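Local structure of putative tetR-family transcriptional regulatory protein (Streptomyces coelicolor, 2DG8) at residues E12-A17 / A39-G44. The protein probably binds DNA through an N-terminal helix-turn-helix domain and regulates transcription. Numbering follows the deposited sequence.
Sequences ERILAA and AGVPLG
A39 lays its CB over the backbone of helix 10-25, meeting A17 CB at 3.7 Å and standing 4.0 Å from I14 CA. Residues 39-44 span the turn of the helix-turn-helix in this TetR-family protein: helix 32-39 leads in, helix 44-49, probably the recognition helix, leads out, and helix 10-25 packs against the joint. A methyl group suits both alanine positions, since it is short enough for the two to meet with the CA atoms of A17 and A39 just 5.2 Å apart, and the helix and the turn pack closely here. G40 then breaks the helix with a positive phi, a conformation that favours glycine, and serves as the C-prime residue of a Schellman motif.

The chain leaves this cap with the side chain of V41 setting out toward helix 10-25. Its two methyls divide the work: CG2 reaches I14 CG1 at 4.2 Å, the two side chains crossing at about a right angle, while CG1 turns to R13. I14 CG1 lies beside its own backbone N (chi1 -71°), which brings that branch to the turn; this isoleucine also packs between I35 of helix 32-39, M46 and H49 of helix 44-49, and F50.

R13 lies along the more exposed side of the contact. Its aliphatic part passes A39 O, with CD 3.5 Å away, and a bend at chi3 (-53°) carries the guanidinium along the turn, where A39 O lies at its edge without a hydrogen bond. The charge is paired through NH1 with D7, whereas NH2 rests 3.5 Å from V41 CG1.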
loop_
_atom_site.group_PDB
_atom_site.type_symbol
_atom_site.label_atom_id
_atom_site.label_comp_id
_atom_site.label_asym_id
_atom_site.label_seq_id
_atom_site.Cartn_x
_atom_site.Cartn_y
_atom_site.Cartn_z
ATOM N N GLU A 12 3.221 -0.890 -27.624
ATOM C CA GLU A 12 2.626 -1.703 -26.563
ATOM C C GLU A 12 3.698 -2.566 -25.904
ATOM O O GLU A 12 3.698 -2.764 -24.686
ATOM C CB GLU A 12 1.537 -2.629 -27.129
ATOM C CG GLU A 12 0.381 -1.927 -27.852
ATOM C CD GLU A 12 -0.722 -2.900 -28.275
ATOM O OE1 GLU A 12 -1.735 -2.445 -28.849
ATOM O OE2 GLU A 12 -0.579 -4.119 -28.036
ATOM N N ARG A 13 4.609 -3.088 -26.717
ATOM C CA ARG A 13 5.669 -3.942 -26.200
ATOM C C ARG A 13 6.596 -3.143 -25.304
ATOM O O ARG A 13 7.135 -3.663 -24.326
ATOM C CB ARG A 13 6.468 -4.561 -27.347
ATOM C CG ARG A 13 6.826 -6.019 -27.118
ATOM C CD ARG A 13 7.578 -6.582 -28.310
ATOM N NE ARG A 13 6.850 -6.353 -29.554
ATOM C CZ ARG A 13 7.383 -5.790 -30.633
ATOM N NH1 ARG A 13 6.652 -5.618 -31.726
ATOM N NH2 ARG A 13 8.650 -5.395 -30.614
ATOM N N ILE A 14 6.783 -1.874 -25.636
ATOM C CA ILE A 14 7.650 -1.035 -24.834
ATOM C C ILE A 14 7.024 -0.850 -23.457
ATOM O O ILE A 14 7.716 -0.943 -22.441
ATOM C CB ILE A 14 7.884 0.333 -25.510
ATOM C CG1 ILE A 14 8.775 0.136 -26.744
ATOM C CG2 ILE A 14 8.534 1.305 -24.523
ATOM C CD1 ILE A 14 8.921 1.363 -27.634
ATOM N N LEU A 15 5.713 -0.615 -23.429
ATOM C CA LEU A 15 5.001 -0.424 -22.171
ATOM C C LEU A 15 5.085 -1.663 -21.288
ATOM O O LEU A 15 5.341 -1.565 -20.086
ATOM C CB LEU A 15 3.538 -0.075 -22.440
ATOM C CG LEU A 15 3.312 1.322 -23.032
ATOM C CD1 LEU A 15 1.844 1.511 -23.337
ATOM C CD2 LEU A 15 3.797 2.389 -22.053
ATOM N N ALA A 16 4.891 -2.828 -21.896
ATOM C CA ALA A 16 4.954 -4.090 -21.168
ATOM C C ALA A 16 6.342 -4.320 -20.569
ATOM O O ALA A 16 6.466 -4.720 -19.414
ATOM C CB ALA A 16 4.585 -5.245 -22.095
ATOM N N ALA A 17 7.381 -4.065 -21.361
ATOM C CA ALA A 17 8.759 -4.252 -20.915
ATOM C C ALA A 17 9.069 -3.310 -19.753
ATOM O O ALA A 17 9.845 -3.644 -18.848
ATOM C CB ALA A 17 9.716 -3.994 -22.074
ATOM N N ALA A 39 12.188 -5.072 -24.521
ATOM C CA ALA A 39 11.137 -5.017 -25.529
ATOM C C ALA A 39 11.672 -5.518 -26.862
ATOM O O ALA A 39 10.910 -5.733 -27.810
ATOM C CB ALA A 39 10.630 -3.584 -25.678
ATOM N N GLY A 40 12.984 -5.706 -26.935
ATOM C CA GLY A 40 13.575 -6.164 -28.179
ATOM C C GLY A 40 13.257 -5.192 -29.298
ATOM O O GLY A 40 12.692 -5.570 -30.323
ATOM N N VAL A 41 13.592 -3.923 -29.079
ATOM C CA VAL A 41 13.366 -2.871 -30.063
ATOM C C VAL A 41 14.577 -1.950 -30.020
ATOM O O VAL A 41 15.208 -1.794 -28.977
ATOM C CB VAL A 41 12.092 -2.031 -29.743
ATOM C CG1 VAL A 41 10.908 -2.949 -29.510
ATOM C CG2 VAL A 41 12.328 -1.142 -28.516
ATOM N N PRO A 42 14.930 -1.336 -31.156
ATOM C CA PRO A 42 16.093 -0.446 -31.117
ATOM C C PRO A 42 15.917 0.700 -30.116
ATOM O O PRO A 42 14.798 1.181 -29.888
ATOM C CB PRO A 42 16.219 0.031 -32.567
ATOM C CG PRO A 42 14.828 -0.123 -33.125
ATOM C CD PRO A 42 14.360 -1.419 -32.513
ATOM N N LEU A 43 17.027 1.119 -29.513
ATOM C CA LEU A 43 17.035 2.194 -28.527
ATOM C C LEU A 43 16.264 3.429 -28.998
ATOM O O LEU A 43 15.537 4.058 -28.221
ATOM C CB LEU A 43 18.482 2.583 -28.195
ATOM C CG LEU A 43 18.708 3.734 -27.206
ATOM C CD1 LEU A 43 18.231 3.337 -25.807
ATOM C CD2 LEU A 43 20.199 4.076 -27.168
ATOM N N GLY A 44 16.417 3.767 -30.273
ATOM C CA GLY A 44 15.736 4.930 -30.814
ATOM C C GLY A 44 14.217 4.874 -30.727
ATOM O O GLY A 44 13.560 5.917 -30.707
#